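Local atomic coordinates of terminase, large subunit (Bacillus phage spp1, PDB entry 2WBN), a protein that acts as an ATP-driven motor that packages viral DNA into empty capsids and, through the nuclease domain described here, cuts the genome to start and end packaging. Residues I40-V45 against P157-N162; A46-I51 against R77-D82; V67-D72 against R165-I170. All blocks are in the same frame, centred on the assembly; numbering follows the deposited sequence.

Interaction 1 of 3, residues I40-V45 against P157-N162; sequences ITDAEV and PLRTPN
Ile-40 and Arg-159 sit where the two backbones come nearest, yet their CA atoms are 8.4 Å apart, so a long side chain bridges the gap. Both segments run from a loop into the first turn of a helix, helix 42-47 on one side and helix 161-169 on the other, at the surface of the RNase H-like nuclease domain. The start of helix 42-47 is a capping box: Glu-44 N donates to Thr-41 OG1 at 3.2 Å, and Thr-41 N returns a bond to Glu-44 OE2 at 2.8 Å. Residues 157-159 curl like a helical turn but lack its hydrogen-bond pattern, and from there Arg-159 reaches out with its chain fully extended from CG to NE. Its guanidinium grips Ile-40 O side-on. Arg-159 NE donates to Ile-40 O at 2.9 Å and Arg-159 NH2 to the same Ile-40 O at 2.8 Å, both nitrogens above one face of the carbonyl plane and both bonds bent. Arg-159 NH2 also meets Asp-42 OD1 on the anti side of the carboxylate at 3.0 Å, in a straighter bond (161°) that is part of a salt bridge. The carboxylate and guanidinium planes stand 66° apart, although OD1 stays close to the guanidinium plane. This carboxylate would probably offset part of the arginine's charge; Asp-156 adds a long, weak ion pair and also accepts from Ile-40 N. With the polar edge fixed, the rotation of the flat group is largely set, and aliphatic carbon can pack on it. CB and CG2 of Ile-40 touch Arg-159 NE, the two side chains crossing at a slant, while Val-45 covers one face of the guanidinium near its rim, Val-45 CG2 lying 3.6 Å from Arg-159 NH1.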
loop_
_atom_site.group_PDB
_atom_site.type_symbol
_atom_site.label_atom_id
_atom_site.label_comp_id
_atom_site.label_asym_id
_atom_site.label_seq_id
_atom_site.Cartn_x
_atom_site.Cartn_y
_atom_site.Cartn_z
ATOM N N ILE A 40 -1.108 -5.771 -16.322
ATOM C CA ILE A 40 -1.495 -4.359 -16.456
ATOM C C ILE A 40 -0.678 -3.733 -17.590
ATOM O O ILE A 40 0.548 -3.719 -17.521
ATOM C CB ILE A 40 -1.276 -3.567 -15.144
ATOM C CG1 ILE A 40 -2.187 -4.117 -14.035
ATOM C CG2 ILE A 40 -1.554 -2.083 -15.366
ATOM C CD1 ILE A 40 -1.772 -3.753 -12.623
ATOM N N THR A 41 -1.354 -3.242 -18.635
ATOM C CA THR A 41 -0.667 -2.644 -19.795
ATOM C C THR A 41 -0.350 -1.162 -19.576
ATOM O O THR A 41 -0.935 -0.477 -18.722
ATOM C CB THR A 41 -1.488 -2.762 -21.112
ATOM O OG1 THR A 41 -2.723 -2.056 -20.966
ATOM C CG2 THR A 41 -1.765 -4.230 -21.496
ATOM N N ASP A 42 0.595 -0.672 -20.362
ATOM C CA ASP A 42 0.928 0.750 -20.369
ATOM C C ASP A 42 -0.306 1.616 -20.670
ATOM O O ASP A 42 -0.508 2.666 -20.051
ATOM C CB ASP A 42 2.011 1.006 -21.416
ATOM C CG ASP A 42 3.417 0.740 -20.895
ATOM O OD1 ASP A 42 3.593 0.257 -19.746
ATOM O OD2 ASP A 42 4.362 1.015 -21.667
ATOM N N ALA A 43 -1.136 1.144 -21.593
ATOM C CA ALA A 43 -2.352 1.844 -21.998
ATOM C C ALA A 43 -3.326 1.959 -20.841
ATOM O O ALA A 43 -3.953 3.001 -20.659
ATOM C CB ALA A 43 -3.003 1.132 -23.173
ATOM N N GLU A 44 -3.439 0.894 -20.054
ATOM C CA GLU A 44 -4.292 0.894 -18.876
ATOM C C GLU A 44 -3.823 1.896 -17.829
ATOM O O GLU A 44 -4.630 2.636 -17.279
ATOM C CB GLU A 44 -4.320 -0.487 -18.229
ATOM C CG GLU A 44 -5.066 -1.544 -19.000
ATOM C CD GLU A 44 -5.046 -2.843 -18.241
ATOM O OE1 GLU A 44 -5.883 -3.000 -17.323
ATOM O OE2 GLU A 44 -4.156 -3.673 -18.516
ATOM N N VAL A 45 -2.525 1.890 -17.542
ATOM C CA VAL A 45 -1.941 2.826 -16.586
ATOM C C VAL A 45 -2.210 4.242 -17.069
ATOM O O VAL A 45 -2.464 5.129 -16.278
ATOM C CB VAL A 45 -0.417 2.600 -16.402
ATOM C CG1 VAL A 45 0.212 3.734 -15.592
ATOM C CG2 VAL A 45 -0.151 1.237 -15.735
ATOM N N PRO A 157 3.722 -8.238 -11.457
ATOM C CA PRO A 157 5.048 -8.271 -10.864
ATOM C C PRO A 157 6.112 -7.521 -11.659
ATOM O O PRO A 157 7.161 -7.224 -11.136
ATOM C CB PRO A 157 5.376 -9.762 -10.797
ATOM C CG PRO A 157 4.118 -10.440 -10.897
ATOM C CD PRO A 157 3.267 -9.597 -11.799
ATOM N N LEU A 158 5.875 -7.255 -12.939
ATOM C CA LEU A 158 6.817 -6.451 -13.714
ATOM C C LEU A 158 6.862 -4.994 -13.251
ATOM O O LEU A 158 7.891 -4.330 -13.396
ATOM C CB LEU A 158 6.467 -6.528 -15.211
ATOM C CG LEU A 158 6.566 -7.910 -15.841
ATOM C CD1 LEU A 158 6.255 -7.870 -17.370
ATOM C CD2 LEU A 158 7.950 -8.485 -15.617
ATOM N N ARG A 159 5.751 -4.507 -12.692
ATOM C CA ARG A 159 5.634 -3.134 -12.217
ATOM C C ARG A 159 5.870 -3.034 -10.739
ATOM O O ARG A 159 6.547 -2.102 -10.286
ATOM C CB ARG A 159 4.230 -2.592 -12.489
ATOM C CG ARG A 159 3.860 -2.603 -13.927
ATOM C CD ARG A 159 2.435 -2.119 -14.191
ATOM N NE ARG A 159 2.174 -2.225 -15.616
ATOM C CZ ARG A 159 2.515 -1.309 -16.521
ATOM N NH1 ARG A 159 3.100 -0.169 -16.162
ATOM N NH2 ARG A 159 2.259 -1.538 -17.798
ATOM N N THR A 160 5.276 -3.956 -9.973
ATOM C CA THR A 160 5.318 -3.848 -8.499
ATOM C C THR A 160 5.714 -5.171 -7.869
ATOM O O THR A 160 4.859 -5.878 -7.321
ATOM C CB THR A 160 3.982 -3.355 -7.904
ATOM O OG1 THR A 160 2.909 -4.244 -8.248
ATOM C CG2 THR A 160 3.647 -1.926 -8.404
ATOM N N PRO A 161 7.004 -5.532 -7.975
ATOM C CA PRO A 161 7.438 -6.880 -7.523
ATOM C C PRO A 161 7.318 -7.105 -6.023
ATOM O O PRO A 161 7.067 -8.235 -5.596
ATOM C CB PRO A 161 8.897 -6.963 -7.961
ATOM C CG PRO A 161 9.331 -5.558 -8.172
ATOM C CD PRO A 161 8.105 -4.805 -8.620
ATOM N N ASN A 162 7.496 -6.042 -5.235
ATOM C CA ASN A 162 7.379 -6.162 -3.792
ATOM C C ASN A 162 5.938 -6.391 -3.334
ATOM O O ASN A 162 5.671 -7.294 -2.529
ATOM C CB ASN A 162 7.961 -4.913 -3.084
ATOM C CG ASN A 162 9.466 -4.828 -3.201
ATOM O OD1 ASN A 162 10.173 -5.627 -2.594
ATOM N ND2 ASN A 162 9.970 -3.865 -3.981
#

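Interaction 2 of 3, residues A46-I51 against R77-D82; sequences ARFDNI and RIYAID
Phe-48 meets Tyr-79 and Ile-81, the two neighbours on one side of strand 77-86, and has the largest share of the surface buried here. It is the first residue past helix 42-47, and it lays the connection from that helix to strand 51-56 against the central mixed sheet of the RNase H-like nuclease domain. The backbones stay well apart, 9.0 Å between CA of Phe-48 and CA of Tyr-79, and the rings fill the distance. With CG turned away from its own carbonyl carbon (chi1 -67°), the Phe-48 ring extends to the strand. Phe-48 CZ sits over one face of the tyrosine ring, toward the rim, 3.7 Å from Tyr-79 CG. The ring planes are inclined at 34° with centroids 4.9 Å apart, an oblique pairing. Next along the ring, Phe-48 CE2 lies 4.0 Å from Tyr-79 CB. Further back on the same CZ-CE2-CD2 side, Phe-48 CD2 touches Ile-81 CD1 at 3.9 Å, the two side chains passing in opposite directions. Ile-81 belongs to a classic beta bulge: it and Asp-82 both stand opposite Arg-68 of the adjacent strand. Outside the two segments, Phe-48 also stacks with His-70 and touches Ile-40. Across the two segments this is apolar and aromatic contact throughout, and its hold depends on shape and close packing, with no polar bond to fix direction.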
loop_
_atom_site.group_PDB
_atom_site.type_symbol
_atom_site.label_atom_id
_atom_site.label_comp_id
_atom_site.label_asym_id
_atom_site.label_seq_id
_atom_site.Cartn_x
_atom_site.Cartn_y
_atom_site.Cartn_z
ATOM N N ALA A 46 -2.182 4.442 -18.380
ATOM C CA ALA A 46 -2.495 5.746 -18.947
ATOM C C ALA A 46 -3.925 6.226 -18.609
ATOM O O ALA A 46 -4.117 7.413 -18.392
ATOM C CB ALA A 46 -2.270 5.728 -20.435
ATOM N N ARG A 47 -4.902 5.314 -18.538
ATOM C CA ARG A 47 -6.316 5.670 -18.274
ATOM C C ARG A 47 -6.702 5.749 -16.803
ATOM O O ARG A 47 -7.640 6.467 -16.460
ATOM C CB ARG A 47 -7.282 4.662 -18.905
ATOM C CG ARG A 47 -7.115 4.429 -20.380
ATOM C CD ARG A 47 -8.270 3.598 -20.944
ATOM N NE ARG A 47 -7.758 2.430 -21.671
ATOM C CZ ARG A 47 -7.743 1.177 -21.217
ATOM N NH1 ARG A 47 -8.259 0.867 -20.032
ATOM N NH2 ARG A 47 -7.224 0.211 -21.975
ATOM N N PHE A 48 -6.043 4.975 -15.946
ATOM C CA PHE A 48 -6.425 4.931 -14.537
ATOM C C PHE A 48 -6.488 6.336 -13.973
ATOM O O PHE A 48 -5.532 7.110 -14.106
ATOM C CB PHE A 48 -5.432 4.120 -13.697
ATOM C CG PHE A 48 -5.408 2.637 -14.003
ATOM C CD1 PHE A 48 -6.537 1.965 -14.446
ATOM C CD2 PHE A 48 -4.243 1.906 -13.795
ATOM C CE1 PHE A 48 -6.497 0.592 -14.714
ATOM C CE2 PHE A 48 -4.200 0.533 -14.065
ATOM C CZ PHE A 48 -5.335 -0.118 -14.520
ATOM N N ASP A 49 -7.603 6.666 -13.333
ATOM C CA ASP A 49 -7.795 8.022 -12.821
ATOM C C ASP A 49 -8.555 8.071 -11.488
ATOM O O ASP A 49 -9.212 9.056 -11.176
ATOM C CB ASP A 49 -8.485 8.881 -13.893
ATOM C CG ASP A 49 -7.819 10.246 -14.067
ATOM O OD1 ASP A 49 -6.917 10.597 -13.259
ATOM O OD2 ASP A 49 -8.190 10.959 -15.019
ATOM N N ASN A 50 -8.448 7.004 -10.705
ATOM C CA ASN A 50 -8.986 6.978 -9.357
ATOM C C ASN A 50 -7.856 6.458 -8.467
ATOM O O ASN A 50 -7.901 5.350 -7.928
ATOM C CB ASN A 50 -10.239 6.107 -9.285
ATOM C CG ASN A 50 -11.035 6.325 -8.015
ATOM O OD1 ASN A 50 -10.916 7.359 -7.366
ATOM N ND2 ASN A 50 -11.863 5.354 -7.660
ATOM N N ILE A 51 -6.828 7.292 -8.355
ATOM C CA ILE A 51 -5.577 6.921 -7.712
ATOM C C ILE A 51 -5.677 6.973 -6.205
ATOM O O ILE A 51 -6.296 7.871 -5.631
ATOM C CB ILE A 51 -4.423 7.832 -8.185
ATOM C CG1 ILE A 51 -4.116 7.565 -9.666
ATOM C CG2 ILE A 51 -3.169 7.627 -7.329
ATOM C CD1 ILE A 51 -4.768 8.522 -10.596
ATOM N N ARG A 77 -12.460 -3.606 -7.550
ATOM C CA ARG A 77 -11.099 -4.024 -7.858
ATOM C C ARG A 77 -10.105 -2.934 -7.594
ATOM O O ARG A 77 -10.406 -1.745 -7.745
ATOM C CB ARG A 77 -10.936 -4.372 -9.326
ATOM C CG ARG A 77 -11.721 -5.526 -9.790
ATOM C CD ARG A 77 -11.313 -5.802 -11.224
ATOM N NE ARG A 77 -12.216 -6.721 -11.868
ATOM C CZ ARG A 77 -12.270 -6.920 -13.182
ATOM N NH1 ARG A 77 -11.466 -6.256 -14.021
ATOM N NH2 ARG A 77 -13.143 -7.779 -13.656
ATOM N N ILE A 78 -8.897 -3.353 -7.256
ATOM C CA ILE A 78 -7.780 -2.431 -7.165
ATOM C C ILE A 78 -6.652 -2.944 -8.048
ATOM O O ILE A 78 -6.507 -4.149 -8.233
ATOM C CB ILE A 78 -7.324 -2.201 -5.715
ATOM C CG1 ILE A 78 -6.763 -3.465 -5.056
ATOM C CG2 ILE A 78 -8.470 -1.591 -4.880
ATOM C CD1 ILE A 78 -6.133 -3.180 -3.662
ATOM N N TYR A 79 -5.886 -2.018 -8.610
ATOM C CA TYR A 79 -4.817 -2.325 -9.542
ATOM C C TYR A 79 -3.547 -1.640 -9.062
ATOM O O TYR A 79 -3.557 -0.428 -8.910
ATOM C CB TYR A 79 -5.136 -1.737 -10.914
ATOM C CG TYR A 79 -6.333 -2.287 -11.631
ATOM C CD1 TYR A 79 -7.607 -1.785 -11.385
ATOM C CD2 TYR A 79 -6.186 -3.278 -12.601
ATOM C CE1 TYR A 79 -8.693 -2.266 -12.073
ATOM C CE2 TYR A 79 -7.272 -3.760 -13.292
ATOM C CZ TYR A 79 -8.517 -3.256 -13.017
ATOM O OH TYR A 79 -9.581 -3.729 -13.699
ATOM N N ALA A 80 -2.473 -2.407 -8.837
ATOM C CA ALA A 80 -1.184 -1.851 -8.408
ATOM C C ALA A 80 -0.475 -1.190 -9.576
ATOM O O ALA A 80 -0.269 -1.812 -10.625
ATOM C CB ALA A 80 -0.304 -2.936 -7.763
ATOM N N ILE A 81 -0.113 0.081 -9.398
ATOM C CA ILE A 81 0.502 0.871 -10.466
ATOM C C ILE A 81 2.005 0.976 -10.259
ATOM O O ILE A 81 2.790 0.743 -11.181
ATOM C CB ILE A 81 -0.106 2.300 -10.540
ATOM C CG1 ILE A 81 -1.607 2.226 -10.840
ATOM C CG2 ILE A 81 0.629 3.134 -11.590
ATOM C CD1 ILE A 81 -2.330 3.595 -10.899
ATOM N N ASP A 82 2.407 1.335 -9.042
ATOM C CA ASP A 82 3.804 1.518 -8.759
ATOM C C ASP A 82 4.077 1.388 -7.257
ATOM O O ASP A 82 3.156 1.295 -6.450
ATOM C CB ASP A 82 4.244 2.878 -9.294
ATOM C CG ASP A 82 5.694 2.908 -9.750
ATOM O OD1 ASP A 82 6.451 1.950 -9.484
ATOM O OD2 ASP A 82 6.083 3.914 -10.384
#

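Interaction 3 of 3, residues V67-D72 against R165-I170; sequences VRWHYD and REFENI
Trp-69 on strand 64-72 and Phe-167 on helix 161-169 meet in the buried core of the RNase H-like domain, where this helix and helix 190-198 pack on one face of the central mixed sheet. The CB of Trp-69 leaves the strand toward the helix, and chi1 of -64° sets CG on the side away from the carbonyl carbon. From there the indole spreads along the sheet. On the pyrrole side, Val-67 CG2 lies in the ring plane, 3.4 Å from Trp-69 NE1, and NE1 makes a weak hydrogen bond to Thr-195 OG1. On the benzene side, CE3 and CZ3 rest against strand 77-86, with Trp-69 CZ3 lying 3.6 Å from Ala-80 CB and 3.5 Å from Ile-78 CD1. Phe-199 also meets the indole edge-to-face. The far edge of the six-membered ring points to the face of Phe-167 in an offset edge-to-face pair, planes at 69° and centroids 6.0 Å apart. Phe-167 itself lies about 9 Å, side chain to side chain, from the manganese ligands Asp-193 and His-190. The touch is light: Trp-69 CZ2 stands 4.2 Å from both CE1 and CZ of Phe-167.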
loop_
_atom_site.group_PDB
_atom_site.type_symbol
_atom_site.label_atom_id
_atom_site.label_comp_id
_atom_site.label_asym_id
_atom_site.label_seq_id
_atom_site.Cartn_x
_atom_site.Cartn_y
_atom_site.Cartn_z
ATOM N N VAL A 67 3.219 3.023 -1.993
ATOM C CA VAL A 67 2.390 2.310 -2.987
ATOM C C VAL A 67 1.453 3.292 -3.695
ATOM O O VAL A 67 0.979 4.257 -3.085
ATOM C CB VAL A 67 1.597 1.135 -2.351
ATOM C CG1 VAL A 67 2.559 0.153 -1.657
ATOM C CG2 VAL A 67 0.479 1.641 -1.363
ATOM N N ARG A 68 1.210 3.032 -4.986
ATOM C CA ARG A 68 0.230 3.742 -5.791
ATOM C C ARG A 68 -0.668 2.715 -6.492
ATOM O O ARG A 68 -0.165 1.819 -7.169
ATOM C CB ARG A 68 0.932 4.618 -6.816
ATOM C CG ARG A 68 0.026 5.361 -7.810
ATOM C CD ARG A 68 0.894 6.019 -8.898
ATOM N NE ARG A 68 0.136 6.781 -9.907
ATOM C CZ ARG A 68 -0.224 8.065 -9.815
ATOM N NH1 ARG A 68 0.066 8.783 -8.742
ATOM N NH2 ARG A 68 -0.907 8.640 -10.810
ATOM N N TRP A 69 -1.977 2.865 -6.296
ATOM C CA TRP A 69 -3.005 1.969 -6.838
ATOM C C TRP A 69 -4.081 2.756 -7.579
ATOM O O TRP A 69 -4.275 3.946 -7.327
ATOM C CB TRP A 69 -3.721 1.284 -5.690
ATOM C CG TRP A 69 -2.927 0.392 -4.853
ATOM C CD1 TRP A 69 -2.138 0.739 -3.782
ATOM C CD2 TRP A 69 -2.890 -1.028 -4.936
ATOM N NE1 TRP A 69 -1.576 -0.389 -3.232
ATOM C CE2 TRP A 69 -2.034 -1.488 -3.915
ATOM C CE3 TRP A 69 -3.464 -1.960 -5.801
ATOM C CZ2 TRP A 69 -1.751 -2.839 -3.738
ATOM C CZ3 TRP A 69 -3.185 -3.296 -5.623
ATOM C CH2 TRP A 69 -2.345 -3.730 -4.611
ATOM N N HIS A 70 -4.814 2.063 -8.444
ATOM C CA HIS A 70 -6.054 2.562 -9.018
ATOM C C HIS A 70 -7.220 1.757 -8.462
ATOM O O HIS A 70 -7.135 0.530 -8.315
ATOM C CB HIS A 70 -6.058 2.436 -10.537
ATOM C CG HIS A 70 -7.406 2.695 -11.151
ATOM N ND1 HIS A 70 -8.001 3.936 -11.142
ATOM C CD2 HIS A 70 -8.280 1.865 -11.770
ATOM C CE1 HIS A 70 -9.182 3.863 -11.733
ATOM N NE2 HIS A 70 -9.372 2.617 -12.130
ATOM N N TYR A 71 -8.325 2.456 -8.224
ATOM C CA TYR A 71 -9.505 1.888 -7.596
ATOM C C TYR A 71 -10.700 1.926 -8.536
ATOM O O TYR A 71 -11.202 3.001 -8.860
ATOM C CB TYR A 71 -9.827 2.698 -6.342
ATOM C CG TYR A 71 -10.979 2.172 -5.519
ATOM C CD1 TYR A 71 -11.287 0.811 -5.478
ATOM C CD2 TYR A 71 -11.752 3.038 -4.759
ATOM C CE1 TYR A 71 -12.323 0.341 -4.706
ATOM C CE2 TYR A 71 -12.779 2.574 -3.986
ATOM C CZ TYR A 71 -13.064 1.227 -3.956
ATOM O OH TYR A 71 -14.110 0.768 -3.187
ATOM N N ASP A 72 -11.144 0.753 -8.989
ATOM C CA ASP A 72 -12.391 0.630 -9.741
ATOM C C ASP A 72 -13.475 0.264 -8.727
ATOM O O ASP A 72 -13.648 -0.905 -8.368
ATOM C CB ASP A 72 -12.260 -0.443 -10.835
ATOM C CG ASP A 72 -13.459 -0.492 -11.777
ATOM O OD1 ASP A 72 -14.589 -0.157 -11.374
ATOM O OD2 ASP A 72 -13.266 -0.888 -12.939
ATOM N N ARG A 165 5.072 -9.999 -4.225
ATOM C CA ARG A 165 5.656 -10.960 -3.314
ATOM C C ARG A 165 4.946 -10.955 -1.957
ATOM O O ARG A 165 4.580 -12.003 -1.439
ATOM C CB ARG A 165 7.149 -10.685 -3.110
ATOM C CG ARG A 165 7.840 -11.756 -2.238
ATOM C CD ARG A 165 9.321 -11.481 -1.989
ATOM N NE ARG A 165 9.556 -10.074 -1.706
ATOM C CZ ARG A 165 9.352 -9.485 -0.542
ATOM N NH1 ARG A 165 9.580 -8.183 -0.444
ATOM N NH2 ARG A 165 8.908 -10.172 0.523
ATOM N N GLU A 166 4.704 -9.776 -1.411
ATOM C CA GLU A 166 4.158 -9.714 -0.065
ATOM C C GLU A 166 2.730 -10.226 -0.044
ATOM O O GLU A 166 2.368 -11.007 0.842
ATOM C CB GLU A 166 4.267 -8.312 0.499
ATOM C CG GLU A 166 5.688 -7.903 0.779
ATOM C CD GLU A 166 5.758 -6.661 1.638
ATOM O OE1 GLU A 166 4.765 -5.894 1.647
ATOM O OE2 GLU A 166 6.785 -6.482 2.321
ATOM N N PHE A 167 1.921 -9.807 -1.018
ATOM C CA PHE A 167 0.526 -10.227 -1.047
ATOM C C PHE A 167 0.386 -11.717 -1.336
ATOM O O PHE A 167 -0.451 -12.387 -0.715
ATOM C CB PHE A 167 -0.286 -9.385 -2.042
ATOM C CG PHE A 167 -0.771 -8.053 -1.488
ATOM C CD1 PHE A 167 0.054 -6.947 -1.457
ATOM C CD2 PHE A 167 -2.082 -7.909 -1.051
ATOM C CE1 PHE A 167 -0.403 -5.725 -0.991
ATOM C CE2 PHE A 167 -2.550 -6.698 -0.550
ATOM C CZ PHE A 167 -1.712 -5.594 -0.544
ATOM N N GLU A 168 1.193 -12.248 -2.258
ATOM C CA GLU A 168 1.183 -13.681 -2.515
ATOM C C GLU A 168 1.571 -14.540 -1.298
ATOM O O GLU A 168 0.982 -15.601 -1.066
ATOM C CB GLU A 168 2.064 -14.062 -3.706
ATOM C CG GLU A 168 1.956 -15.559 -3.990
ATOM C CD GLU A 168 2.492 -16.019 -5.329
ATOM O OE1 GLU A 168 2.611 -15.212 -6.277
ATOM O OE2 GLU A 168 2.797 -17.227 -5.402
ATOM N N ASN A 169 2.538 -14.071 -0.512
ATOM C CA ASN A 169 3.095 -14.911 0.534
ATOM C C ASN A 169 2.524 -14.685 1.943
ATOM O O ASN A 169 2.743 -15.522 2.818
ATOM C CB ASN A 169 4.629 -14.808 0.489
ATOM C CG ASN A 169 5.194 -15.371 -0.831
ATOM O OD1 ASN A 169 5.218 -16.569 -1.030
ATOM N ND2 ASN A 169 5.563 -14.503 -1.744
ATOM N N ILE A 170 1.796 -13.583 2.173
ATOM C CA ILE A 170 1.229 -13.308 3.526
ATOM C C ILE A 170 0.210 -14.378 3.966
ATOM O O ILE A 170 -0.576 -14.884 3.167
ATOM C CB ILE A 170 0.623 -11.877 3.630
ATOM C CG1 ILE A 170 0.493 -11.430 5.095
ATOM C CG2 ILE A 170 -0.708 -11.788 2.901
ATOM C CD1 ILE A 170 1.803 -10.927 5.755
#

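The three contacts have centres about 10 to 11 Å apart. Interactions 1 and 2 share helix 42-47 and touch directly: Ile-40 CD1 packs 3.2 Å from Ala-80 O, and Thr-160 CG2 lies 3.5 Å from Asp-82 CA. Interactions 2 and 3 meet strand to strand, where Ile-81 N lies 2.8 Å from Arg-68 O, a probable hydrogen bond; the Asn-50 side chain ties its loop to strand 64-72, with ND2 2.7 Å from Tyr-71 O. Arg-159 of interaction 1 lies just before helix 161-169, which then brings Phe-167 to the core. Phe-167 of interaction 3 is about 9 Å, side chain to side chain, from His-190 and Asp-193, without touching the site; interactions 1 and 2 lie away from it.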